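Local coordinates for enzyme subtilase SubTY from Bacillus sp. TY145 (PDB 5FFN), which probably hydrolyses peptide bonds within proteins as a subtilisin-like serine endopeptidase of the subtilase family, at residues Ala77-Ala82 / Ala233-Thr238; Gln70-His75 / Asn245-Thr250; Thr21-Gly26 / Val94-Lys99; Gly28-Val33 / Ser133-Asn138. All blocks are in the same frame, centred on the assembly; numbering follows the deposited sequence.

Contact 1 (Ala77-Ala82 / Ala233-Thr238)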
loop_
_atom_site.group_PDB
_atom_site.type_symbol
_atom_site.label_atom_id
_atom_site.label_comp_id
_atom_site.label_asym_id
_atom_site.label_seq_id
_atom_site.Cartn_x
_atom_site.Cartn_y
_atom_site.Cartn_z
ATOM N N ALA A 77 -6.867 -2.540 -5.744
ATOM C CA ALA A 77 -7.967 -3.402 -5.485
ATOM C C ALA A 77 -7.788 -4.733 -6.256
ATOM O O ALA A 77 -8.113 -5.813 -5.719
ATOM C CB ALA A 77 -9.251 -2.711 -5.848
ATOM N N GLY A 78 -7.299 -4.649 -7.493
ATOM C CA GLY A 78 -7.113 -5.847 -8.328
ATOM C C GLY A 78 -6.092 -6.814 -7.719
ATOM O O GLY A 78 -6.261 -8.047 -7.745
ATOM N N THR A 79 -5.064 -6.251 -7.100
ATOM C CA THR A 79 -4.019 -7.091 -6.486
ATOM C C THR A 79 -4.643 -7.817 -5.318
ATOM O O THR A 79 -4.372 -9.009 -5.102
ATOM C CB THR A 79 -2.770 -6.236 -6.111
ATOM O OG1 THR A 79 -2.113 -5.716 -7.296
ATOM C CG2 THR A 79 -1.758 -7.066 -5.316
ATOM N N VAL A 80 -5.534 -7.132 -4.576
ATOM C CA VAL A 80 -6.206 -7.765 -3.464
ATOM C C VAL A 80 -7.096 -8.927 -3.941
ATOM O O VAL A 80 -7.071 -10.055 -3.381
ATOM C CB VAL A 80 -7.081 -6.780 -2.672
ATOM C CG1 VAL A 80 -7.833 -7.473 -1.561
ATOM C CG2 VAL A 80 -6.252 -5.664 -2.047
ATOM N N LEU A 81 -7.936 -8.630 -4.927
ATOM C CA LEU A 81 -9.081 -9.498 -5.132
ATOM C C LEU A 81 -9.630 -9.630 -6.554
ATOM O O LEU A 81 -10.757 -10.102 -6.680
ATOM C CB LEU A 81 -10.188 -9.180 -4.118
ATOM C CG LEU A 81 -10.595 -7.705 -3.911
ATOM C CD1 LEU A 81 -11.181 -7.081 -5.187
ATOM C CD2 LEU A 81 -11.585 -7.582 -2.789
ATOM N N ALA A 82 -8.870 -9.264 -7.582
ATOM C CA ALA A 82 -9.381 -9.497 -8.961
ATOM C C ALA A 82 -9.640 -11.010 -9.115
ATOM O O ALA A 82 -8.882 -11.872 -8.593
ATOM C CB ALA A 82 -8.426 -9.015 -10.003
ATOM N N ALA A 233 7.485 -4.187 -7.029
ATOM C CA ALA A 233 8.128 -3.567 -8.212
ATOM C C ALA A 233 7.617 -4.260 -9.472
ATOM O O ALA A 233 7.601 -5.494 -9.554
ATOM C CB ALA A 233 9.639 -3.624 -8.098
ATOM N N SER A 234 7.105 -3.451 -10.403
ATOM C CA SER A 234 6.548 -3.923 -11.692
ATOM C C SER A 234 5.417 -4.911 -11.558
ATOM O O SER A 234 5.496 -6.042 -12.005
ATOM C CB SER A 234 7.647 -4.444 -12.605
ATOM O OG SER A 234 8.619 -3.458 -12.764
ATOM N N VAL A 235 4.361 -4.458 -10.903
ATOM C CA VAL A 235 3.180 -5.231 -10.610
ATOM C C VAL A 235 2.047 -4.886 -11.571
ATOM O O VAL A 235 1.508 -3.772 -11.561
ATOM C CB VAL A 235 2.683 -4.991 -9.121
ATOM C CG1 VAL A 235 1.348 -5.616 -8.864
ATOM C CG2 VAL A 235 3.742 -5.547 -8.147
ATOM N N GLU A 236 1.646 -5.874 -12.354
ATOM C CA GLU A 236 0.469 -5.773 -13.218
ATOM C C GLU A 236 -0.836 -6.015 -12.497
ATOM O O GLU A 236 -0.983 -6.938 -11.682
ATOM C CB GLU A 236 0.615 -6.776 -14.367
ATOM C CG GLU A 236 -0.472 -6.705 -15.396
ATOM C CD GLU A 236 -0.212 -7.630 -16.596
ATOM O OE1 GLU A 236 0.775 -8.426 -16.542
ATOM O OE2 GLU A 236 -0.973 -7.493 -17.595
ATOM N N SER A 237 -1.824 -5.156 -12.761
ATOM C CA SER A 237 -3.118 -5.320 -12.187
ATOM C C SER A 237 -4.136 -4.567 -13.061
ATOM O O SER A 237 -3.767 -4.023 -14.129
ATOM C CB SER A 237 -3.145 -4.787 -10.731
ATOM O OG SER A 237 -4.329 -5.115 -10.081
ATOM N N THR A 238 -5.359 -4.570 -12.558
ATOM C CA THR A 238 -6.533 -3.900 -13.126
ATOM C C THR A 238 -6.330 -2.369 -13.168
ATOM O O THR A 238 -5.658 -1.808 -12.312
ATOM C CB THR A 238 -7.768 -4.228 -12.329
ATOM O OG1 THR A 238 -7.545 -4.070 -10.920
ATOM C CG2 THR A 238 -8.267 -5.662 -12.562
HETATM O O HOH W 1 -1.471 -7.681 -9.154
#

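Contact 2 (Gln70-His75 / Asn245-Thr250)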
loop_
_atom_site.group_PDB
_atom_site.type_symbol
_atom_site.label_atom_id
_atom_site.label_comp_id
_atom_site.label_asym_id
_atom_site.label_seq_id
_atom_site.Cartn_x
_atom_site.Cartn_y
_atom_site.Cartn_z
ATOM N N GLN A 70 -7.899 8.017 -11.635
ATOM C CA GLN A 70 -6.449 8.015 -11.568
ATOM C C GLN A 70 -5.854 6.653 -12.032
ATOM O O GLN A 70 -4.886 6.583 -12.850
ATOM C CB GLN A 70 -6.043 8.283 -10.095
ATOM C CG GLN A 70 -4.634 8.830 -9.927
ATOM C CD GLN A 70 -3.521 7.919 -10.480
ATOM O OE1 GLN A 70 -3.473 6.703 -10.225
ATOM N NE2 GLN A 70 -2.651 8.510 -11.291
ATOM N N GLY A 71 -6.395 5.586 -11.452
ATOM C CA GLY A 71 -5.925 4.222 -11.751
ATOM C C GLY A 71 -5.417 3.481 -10.519
ATOM O O GLY A 71 -5.686 2.307 -10.345
ATOM N N HIS A 72 -4.703 4.207 -9.676
ATOM C CA HIS A 72 -4.016 3.641 -8.515
ATOM C C HIS A 72 -4.957 2.790 -7.659
ATOM O O HIS A 72 -4.657 1.610 -7.396
ATOM C CB HIS A 72 -3.358 4.803 -7.735
ATOM C CG HIS A 72 -2.569 4.367 -6.539
ATOM N ND1 HIS A 72 -3.146 4.180 -5.308
ATOM C CD2 HIS A 72 -1.250 4.141 -6.382
ATOM C CE1 HIS A 72 -2.205 3.824 -4.445
ATOM N NE2 HIS A 72 -1.049 3.790 -5.073
ATOM N N GLY A 73 -6.121 3.325 -7.265
ATOM C CA GLY A 73 -7.056 2.578 -6.427
ATOM C C GLY A 73 -7.586 1.316 -7.096
ATOM O O GLY A 73 -7.762 0.282 -6.449
ATOM N N THR A 74 -7.839 1.408 -8.402
ATOM C CA THR A 74 -8.268 0.219 -9.179
ATOM C C THR A 74 -7.208 -0.882 -9.242
ATOM O O THR A 74 -7.534 -2.083 -9.094
ATOM C CB THR A 74 -8.723 0.632 -10.610
ATOM O OG1 THR A 74 -9.787 1.567 -10.464
ATOM C CG2 THR A 74 -9.224 -0.617 -11.414
ATOM N N HIS A 75 -5.964 -0.453 -9.376
ATOM C CA HIS A 75 -4.798 -1.283 -9.473
ATOM C C HIS A 75 -4.608 -2.029 -8.123
ATOM O O HIS A 75 -4.490 -3.251 -8.074
ATOM C CB HIS A 75 -3.608 -0.424 -9.873
ATOM C CG HIS A 75 -2.420 -1.198 -10.306
ATOM N ND1 HIS A 75 -1.544 -1.784 -9.415
ATOM C CD2 HIS A 75 -1.996 -1.551 -11.541
ATOM C CE1 HIS A 75 -0.618 -2.443 -10.086
ATOM N NE2 HIS A 75 -0.862 -2.307 -11.384
ATOM N N ASN A 245 -2.484 -2.395 -16.110
ATOM C CA ASN A 245 -1.330 -1.543 -16.096
ATOM C C ASN A 245 -0.317 -2.085 -15.105
ATOM O O ASN A 245 -0.694 -2.867 -14.216
ATOM C CB ASN A 245 -1.757 -0.108 -15.763
ATOM C CG ASN A 245 -0.691 0.887 -15.983
ATOM O OD1 ASN A 245 0.233 0.694 -16.786
ATOM N ND2 ASN A 245 -0.787 2.003 -15.257
ATOM N N THR A 246 0.930 -1.730 -15.327
ATOM C CA THR A 246 2.057 -2.172 -14.533
ATOM C C THR A 246 2.676 -0.963 -13.866
ATOM O O THR A 246 3.284 -0.092 -14.515
ATOM C CB THR A 246 3.070 -3.028 -15.352
ATOM O OG1 THR A 246 2.400 -4.204 -15.812
ATOM C CG2 THR A 246 4.277 -3.414 -14.528
ATOM N N ILE A 247 2.544 -0.922 -12.536
ATOM C CA ILE A 247 3.159 0.137 -11.746
ATOM C C ILE A 247 3.942 -0.459 -10.533
ATOM O O ILE A 247 3.899 -1.667 -10.298
ATOM C CB ILE A 247 2.126 1.281 -11.349
ATOM C CG1 ILE A 247 0.919 0.733 -10.616
ATOM C CG2 ILE A 247 1.711 2.069 -12.630
ATOM C CD1 ILE A 247 0.054 1.782 -9.901
ATOM N N SER A 248 4.685 0.390 -9.836
ATOM C CA SER A 248 5.530 -0.011 -8.710
ATOM C C SER A 248 5.278 0.841 -7.469
ATOM O O SER A 248 4.789 1.964 -7.560
ATOM C CB SER A 248 7.012 0.154 -9.062
ATOM O OG SER A 248 7.394 -0.622 -10.195
ATOM N N GLY A 249 5.695 0.308 -6.317
ATOM C CA GLY A 249 5.736 1.048 -5.083
ATOM C C GLY A 249 5.374 0.178 -3.902
ATOM O O GLY A 249 4.894 -0.952 -4.055
ATOM N N THR A 250 5.540 0.731 -2.707
ATOM C CA THR A 250 5.006 0.042 -1.519
ATOM C C THR A 250 3.471 0.000 -1.587
ATOM O O THR A 250 2.852 -0.872 -0.990
ATOM C CB THR A 250 5.534 0.619 -0.236
ATOM O OG1 THR A 250 5.320 2.025 -0.197
ATOM C CG2 THR A 250 6.983 0.257 -0.055
#

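Contact 3 (Thr21-Gly26 / Val94-Lys99)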
loop_
_atom_site.group_PDB
_atom_site.type_symbol
_atom_site.label_atom_id
_atom_site.label_comp_id
_atom_site.label_asym_id
_atom_site.label_seq_id
_atom_site.Cartn_x
_atom_site.Cartn_y
_atom_site.Cartn_z
ATOM N N THR A 21 -2.450 -20.652 -12.575
ATOM C CA THR A 21 -3.125 -19.869 -13.613
ATOM C C THR A 21 -4.386 -19.211 -13.044
ATOM O O THR A 21 -5.076 -18.453 -13.742
ATOM C CB THR A 21 -3.542 -20.789 -14.787
ATOM O OG1 THR A 21 -4.385 -21.826 -14.290
ATOM C CG2 THR A 21 -2.337 -21.428 -15.412
ATOM N N LYS A 22 -4.706 -19.526 -11.789
ATOM C CA LYS A 22 -5.777 -18.856 -11.075
ATOM C C LYS A 22 -5.581 -18.944 -9.565
ATOM O O LYS A 22 -4.778 -19.738 -9.061
ATOM C CB LYS A 22 -7.158 -19.405 -11.454
ATOM C CG LYS A 22 -7.434 -20.834 -11.077
ATOM C CD LYS A 22 -8.959 -21.152 -11.182
ATOM C CE LYS A 22 -9.747 -20.642 -9.986
ATOM N NZ LYS A 22 -11.137 -21.188 -9.969
ATOM N N THR A 23 -6.329 -18.121 -8.848
ATOM C CA THR A 23 -6.273 -18.085 -7.396
ATOM C C THR A 23 -7.647 -18.367 -6.845
ATOM O O THR A 23 -8.623 -18.345 -7.589
ATOM C CB THR A 23 -5.788 -16.709 -6.898
ATOM O OG1 THR A 23 -6.690 -15.698 -7.375
ATOM C CG2 THR A 23 -4.363 -16.439 -7.351
ATOM N N THR A 24 -7.710 -18.585 -5.530
ATOM C CA THR A 24 -8.941 -18.803 -4.778
ATOM C C THR A 24 -8.805 -18.249 -3.346
ATOM O O THR A 24 -7.701 -18.046 -2.820
ATOM C CB THR A 24 -9.313 -20.329 -4.624
ATOM O OG1 THR A 24 -8.262 -20.980 -3.912
ATOM C CG2 THR A 24 -9.487 -20.984 -5.946
ATOM N N GLY A 25 -9.937 -17.996 -2.720
ATOM C CA GLY A 25 -9.945 -17.679 -1.306
ATOM C C GLY A 25 -10.428 -16.276 -0.961
ATOM O O GLY A 25 -10.579 -15.422 -1.838
ATOM N N GLY A 26 -10.650 -16.071 0.336
ATOM C CA GLY A 26 -11.091 -14.802 0.910
ATOM C C GLY A 26 -12.593 -14.650 1.110
ATOM O O GLY A 26 -13.067 -13.609 1.553
ATOM N N VAL A 94 -4.887 -11.840 -4.954
ATOM C CA VAL A 94 -4.605 -12.840 -3.949
ATOM C C VAL A 94 -5.837 -13.580 -3.413
ATOM O O VAL A 94 -5.761 -14.794 -3.150
ATOM C CB VAL A 94 -3.771 -12.249 -2.774
ATOM C CG1 VAL A 94 -3.377 -13.350 -1.807
ATOM C CG2 VAL A 94 -2.560 -11.574 -3.298
ATOM N N ALA A 95 -6.948 -12.865 -3.216
ATOM C CA ALA A 95 -8.111 -13.339 -2.501
ATOM C C ALA A 95 -9.391 -13.025 -3.317
ATOM O O ALA A 95 -10.205 -12.153 -2.963
ATOM C CB ALA A 95 -8.184 -12.722 -1.135
ATOM N N PRO A 96 -9.561 -13.746 -4.435
ATOM C CA PRO A 96 -10.620 -13.430 -5.415
ATOM C C PRO A 96 -12.068 -13.600 -4.919
ATOM O O PRO A 96 -12.983 -13.032 -5.521
ATOM C CB PRO A 96 -10.311 -14.391 -6.576
ATOM C CG PRO A 96 -9.647 -15.549 -5.882
ATOM C CD PRO A 96 -8.747 -14.891 -4.871
ATOM N N GLN A 97 -12.275 -14.324 -3.822
ATOM C CA GLN A 97 -13.593 -14.444 -3.204
ATOM C C GLN A 97 -13.878 -13.425 -2.112
ATOM O O GLN A 97 -14.994 -13.411 -1.575
ATOM C CB GLN A 97 -13.880 -15.895 -2.719
ATOM C CG GLN A 97 -14.298 -16.827 -3.883
ATOM C CD GLN A 97 -13.147 -17.276 -4.753
ATOM O OE1 GLN A 97 -12.318 -18.040 -4.290
ATOM N NE2 GLN A 97 -13.094 -16.828 -6.030
ATOM N N ALA A 98 -12.886 -12.585 -1.752
ATOM C CA ALA A 98 -13.140 -11.509 -0.766
ATOM C C ALA A 98 -14.039 -10.458 -1.412
ATOM O O ALA A 98 -14.111 -10.364 -2.640
ATOM C CB ALA A 98 -11.821 -10.869 -0.274
ATOM N N LYS A 99 -14.711 -9.683 -0.578
ATOM C CA LYS A 99 -15.530 -8.572 -1.048
ATOM C C LYS A 99 -14.819 -7.239 -0.778
ATOM O O LYS A 99 -13.999 -7.138 0.109
ATOM C CB LYS A 99 -16.888 -8.599 -0.401
ATOM C CG LYS A 99 -17.765 -9.757 -0.907
ATOM C CD LYS A 99 -18.096 -9.708 -2.388
ATOM C CE LYS A 99 -18.947 -10.975 -2.735
ATOM N NZ LYS A 99 -19.425 -10.945 -4.151
HETATM O O HOH W 2 -11.265 -17.987 -7.988
#

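Contact 4 (Gly28-Val33 / Ser133-Asn138)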
loop_
_atom_site.group_PDB
_atom_site.type_symbol
_atom_site.label_atom_id
_atom_site.label_comp_id
_atom_site.label_asym_id
_atom_site.label_seq_id
_atom_site.Cartn_x
_atom_site.Cartn_y
_atom_site.Cartn_z
ATOM N N GLY A 28 -16.133 -14.344 2.588
ATOM C CA GLY A 28 -16.628 -13.918 3.859
ATOM C C GLY A 28 -15.854 -12.772 4.475
ATOM O O GLY A 28 -16.240 -12.299 5.517
ATOM N N ILE A 29 -14.756 -12.359 3.866
ATOM C CA ILE A 29 -13.952 -11.251 4.409
ATOM C C ILE A 29 -14.199 -10.023 3.538
ATOM O O ILE A 29 -14.435 -10.167 2.335
ATOM C CB ILE A 29 -12.445 -11.607 4.386
ATOM C CG1 ILE A 29 -12.197 -12.994 5.043
ATOM C CG2 ILE A 29 -11.595 -10.497 5.051
ATOM C CD1 ILE A 29 -12.717 -13.109 6.471
ATOM N N LYS A 30 -14.094 -8.833 4.138
ATOM C CA LYS A 30 -14.163 -7.570 3.423
ATOM C C LYS A 30 -12.762 -6.909 3.420
ATOM O O LYS A 30 -12.074 -6.902 4.469
ATOM C CB LYS A 30 -15.133 -6.602 4.069
ATOM C CG LYS A 30 -16.430 -7.219 4.579
ATOM C CD LYS A 30 -17.217 -7.956 3.473
ATOM C CE LYS A 30 -18.374 -8.769 4.048
ATOM N NZ LYS A 30 -19.105 -9.436 2.897
ATOM N N VAL A 31 -12.358 -6.399 2.272
ATOM C CA VAL A 31 -11.144 -5.556 2.211
ATOM C C VAL A 31 -11.579 -4.142 1.836
ATOM O O VAL A 31 -12.198 -3.904 0.761
ATOM C CB VAL A 31 -10.063 -6.098 1.278
ATOM C CG1 VAL A 31 -8.826 -5.182 1.328
ATOM C CG2 VAL A 31 -9.686 -7.529 1.670
ATOM N N ALA A 32 -11.282 -3.216 2.745
ATOM C CA ALA A 32 -11.561 -1.797 2.533
ATOM C C ALA A 32 -10.334 -1.136 1.895
ATOM O O ALA A 32 -9.272 -0.981 2.535
ATOM C CB ALA A 32 -11.980 -1.110 3.816
ATOM N N VAL A 33 -10.484 -0.792 0.620
ATOM C CA VAL A 33 -9.420 -0.124 -0.136
ATOM C C VAL A 33 -9.688 1.370 -0.080
ATOM O O VAL A 33 -10.623 1.900 -0.757
ATOM C CB VAL A 33 -9.313 -0.645 -1.575
ATOM C CG1 VAL A 33 -8.304 0.165 -2.373
ATOM C CG2 VAL A 33 -8.959 -2.123 -1.570
ATOM N N SER A 133 -18.793 -7.604 10.474
ATOM C CA SER A 133 -17.902 -8.061 9.417
ATOM C C SER A 133 -16.420 -8.172 9.866
ATOM O O SER A 133 -15.941 -7.484 10.786
ATOM C CB SER A 133 -17.989 -7.131 8.203
ATOM O OG SER A 133 -19.317 -7.011 7.698
ATOM N N LYS A 134 -15.710 -9.051 9.169
ATOM C CA LYS A 134 -14.250 -9.182 9.301
ATOM C C LYS A 134 -13.658 -8.326 8.178
ATOM O O LYS A 134 -13.904 -8.560 7.006
ATOM C CB LYS A 134 -13.815 -10.644 9.184
ATOM C CG LYS A 134 -14.295 -11.522 10.321
ATOM C CD LYS A 134 -14.025 -12.980 10.071
ATOM C CE LYS A 134 -14.921 -13.864 10.951
ATOM N NZ LYS A 134 -15.079 -13.370 12.329
ATOM N N VAL A 135 -12.911 -7.289 8.551
ATOM C CA VAL A 135 -12.486 -6.300 7.608
ATOM C C VAL A 135 -10.982 -6.043 7.739
ATOM O O VAL A 135 -10.455 -5.914 8.841
ATOM C CB VAL A 135 -13.232 -4.941 7.792
ATOM C CG1 VAL A 135 -12.848 -3.944 6.680
ATOM C CG2 VAL A 135 -14.769 -5.157 7.876
ATOM N N VAL A 136 -10.330 -5.978 6.590
ATOM C CA VAL A 136 -8.950 -5.569 6.507
ATOM C C VAL A 136 -8.929 -4.231 5.725
ATOM O O VAL A 136 -9.476 -4.147 4.629
ATOM C CB VAL A 136 -8.126 -6.578 5.710
ATOM C CG1 VAL A 136 -6.615 -6.157 5.669
ATOM C CG2 VAL A 136 -8.264 -7.988 6.316
ATOM N N ILE A 137 -8.305 -3.214 6.300
ATOM C CA ILE A 137 -8.092 -1.951 5.625
ATOM C C ILE A 137 -6.772 -2.034 4.893
ATOM O O ILE A 137 -5.747 -2.424 5.485
ATOM C CB ILE A 137 -8.024 -0.791 6.605
ATOM C CG1 ILE A 137 -9.416 -0.502 7.156
ATOM C CG2 ILE A 137 -7.410 0.426 5.925
ATOM C CD1 ILE A 137 -9.453 0.551 8.294
ATOM N N ASN A 138 -6.807 -1.656 3.631
ATOM C CA ASN A 138 -5.636 -1.381 2.841
ATOM C C ASN A 138 -5.436 0.102 2.617
ATOM O O ASN A 138 -6.307 0.770 2.024
ATOM C CB ASN A 138 -5.773 -2.069 1.479
ATOM C CG ASN A 138 -4.512 -1.980 0.615
ATOM O OD1 ASN A 138 -3.813 -2.986 0.449
ATOM N ND2 ASN A 138 -4.231 -0.779 0.024
HETATM O O HOH W 3 -17.184 -10.592 7.312
#

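Contact 1 (Ala77-Ala82 / Ala233-Thr238)
The central helix 72-81 of the subtilase fold, which starts at the presumed catalytic histidine, is crossed here by a strand of a small hairpin, and Gly-78 is the point where Ser-237 and Thr-238 bear on it. Helix 77-81 and strand 235-238 run almost at right angles, 93° between their directions, and their axes come within 6.8 Å. Such closeness depends on a residue without a side chain: Thr-238 OG1 rests 3.2 Å from Gly-78 CA, and Ser-237 OG lies 3.4 Å from the same CA. Neither hydroxyl bonds to the helical N-H groups beside it. Each instead reaches a carbonyl of the preceding turn, Ser-237 OG that of His-75 and Thr-238 OG1 that of Thr-74, so two buried hydroxyls are satisfied by helix backbone. The Ser-237 torsion explains the reach, for OG stands anti to the backbone N (chi1 -171°) and extends from the strand down to the helix. Beside it, the Thr-79 hydroxyl passes alongside an apolar branch, with OG1 3.8 Å from Val-235 CG1. A water completes the joint, lying 2.8 Å from Thr-79 OG1 and donating to Glu-236 O over 2.7 Å. At the far end, methyl meets methyl, with Ala-82 CB 4.2 Å from Thr-238 CG2. Thr-79 also packs on Pro-255 and His-256 of helix 250-267. The crossing at a glycine, with strand hydroxyls bonded to helix carbonyls, is how the buried central helix of this subtilisin-like fold receives the 235-238/244-247 hairpin.

Contact 2 (Gln70-His75 / Asn245-Thr250)
His-75 holds CG anti to its backbone N (chi1 -167°), while Ile-247 has CG1 between backbone N and carbonyl carbon (chi1 56°), and these two settings lay the isoleucine branch flat over the imidazole. Ile-247 CG1 sits over the middle of one face, 3.5 Å from the centroid of the His-75 ring and nearly on its normal, a CH-pi contact. CD1 carries on across the same ring, 3.9 Å from His-75 CG, so the two side chains lie alongside each other and point in opposite directions. At the ring's edge a polar bond sets the rotation of the imidazole: His-75 NE2 donates to Asn-245 O at 2.9 Å. That bond is bent, with an angle of 131° at the hydrogen, and the donor stands well above the carbonyl plane of Asn-245. The same nitrogen also makes a weak bond to Val-235 O, so it is shared between the two strands of the hairpin. One helical turn earlier stands His-72, whose place in the sequence and contacts with Asp-35 and Ser-251 fit the Ser-His-Asp catalytic triad of subtilases. Ile-247 CD1 approaches it obliquely, 4.4 Å from His-72 CD2. Gly-71 occupies the N-cap of this helix, and Gln-70 folds back so that OE1 accepts the His-72 backbone N-H at 2.8 Å, within the plane of its carboxamide. Met-252 of helix 250-267 touches His-72, His-75 and Ile-247 alike. The chain of another protein bonds to the backbone of Ser-248 and packs on Ile-247 and His-72.

Contact 3 (Thr21-Gly26 / Val94-Lys99)
Gly-25 is threaded past a type I turn running from Ala-95 to Ala-98, and both of its backbone polar groups are taken up by Gln-97. Gly-25 O accepts the Gln-97 backbone N-H at 2.8 Å, and in return Gly-25 N donates to Gln-97 OE1 at 2.9 Å. The second bond is almost straight, 175° at the hydrogen, although the donor stands above the carboxamide plane. A bend at chi2 of 77° curls Gln-97 back over the turn and brings OE1 to the glycine. Its other branch is used too: Gln-97 NE2 donates over 2.9 Å to a water, which in turn donates to Thr-23 O. Both segments are loops entering the parallel sheet of the subtilisin-like alpha/beta fold, one leading into strand 29-35 and the other into strand 99-104, its neighbour. Thr-23 crosses Pro-96 at a slant, with OG1 3.3 Å from both Pro-96 CG and CD while bonding to the carbonyl of Gly-93. Pro-96 CG also packs against Thr-24 CA, at 3.5 Å. Tyr-15 and Lys-263 hold the carbonyls of Val-94 and Thr-24. Close to the strands, Ala-98 CA makes a CH...O contact of 3.1 Å with Gly-26 O.

Contact 4 (Gly28-Val33 / Ser133-Asn138)
Lys-30 leaves strand 29-33 beside Ser-133 and Val-135, and its chain can be followed from CB to its tip. CB stands 3.7 Å from Lys-134 O and brushes a methyl of Val-135, with 4.1 Å between Lys-30 CB and Val-135 CG2. CG, beside the backbone N, meets Ser-133 CB at 3.9 Å; the bend at chi2 (-57°) then carries CD toward Lys-99, 3.9 Å from its CB. CE passes Ser-133 OG at 4.2 Å in plain packing; that hydroxyl bonds to Thr-131. The tip, NZ, forms a salt bridge with Glu-50. Beneath this side chain the backbones pair as parallel strands: Lys-30 N donates to Lys-134 O and Lys-30 O accepts from Val-136 N; Ala-32 N and O do the same with Val-136 O and Asn-138 N. All four bonds are short and fairly straight. At the start of the two strands, a water bridges Gly-28 O and Lys-134 N. Ala-32 CB touches both Val-135 and Ile-137, 4.1 Å from Val-135 CG1. Strand 29-35 is flanked by 99-104 and 134-142 in the central parallel sheet; Ala-32, Val-135 and Ile-137 pack on helix 114-131, while on the other face Val-31, Val-33 and Asn-138 meet helix 72-81, and Ile-29, Lys-134 and Asn-138 touch helix 250-267.

Overall arrangement
Contact 4 is sheet core, built from regular parallel backbone bonds and aliphatic packing, and contact 1 is buried throughout, but works through close approach, hydroxyls and a water. Contact 2 is partly open, beside the presumed active site, and joins a CH-pi contact to a bent bond. Contact 3, mostly buried with exposed edges, is held largely by one glutamine and loop backbone, with a threonine-proline contact beside them. Helix 72-81 serves contacts 1 and 2, whose strands form one hairpin, and its Val-80 touches Val-31 of contact 4. Carbonyls of Thr-79 and Val-80 bond to Val-94 and Ala-95 of contact 3, while Lys-99 pairs with strand 29-33, linking contact 3 to contact 4.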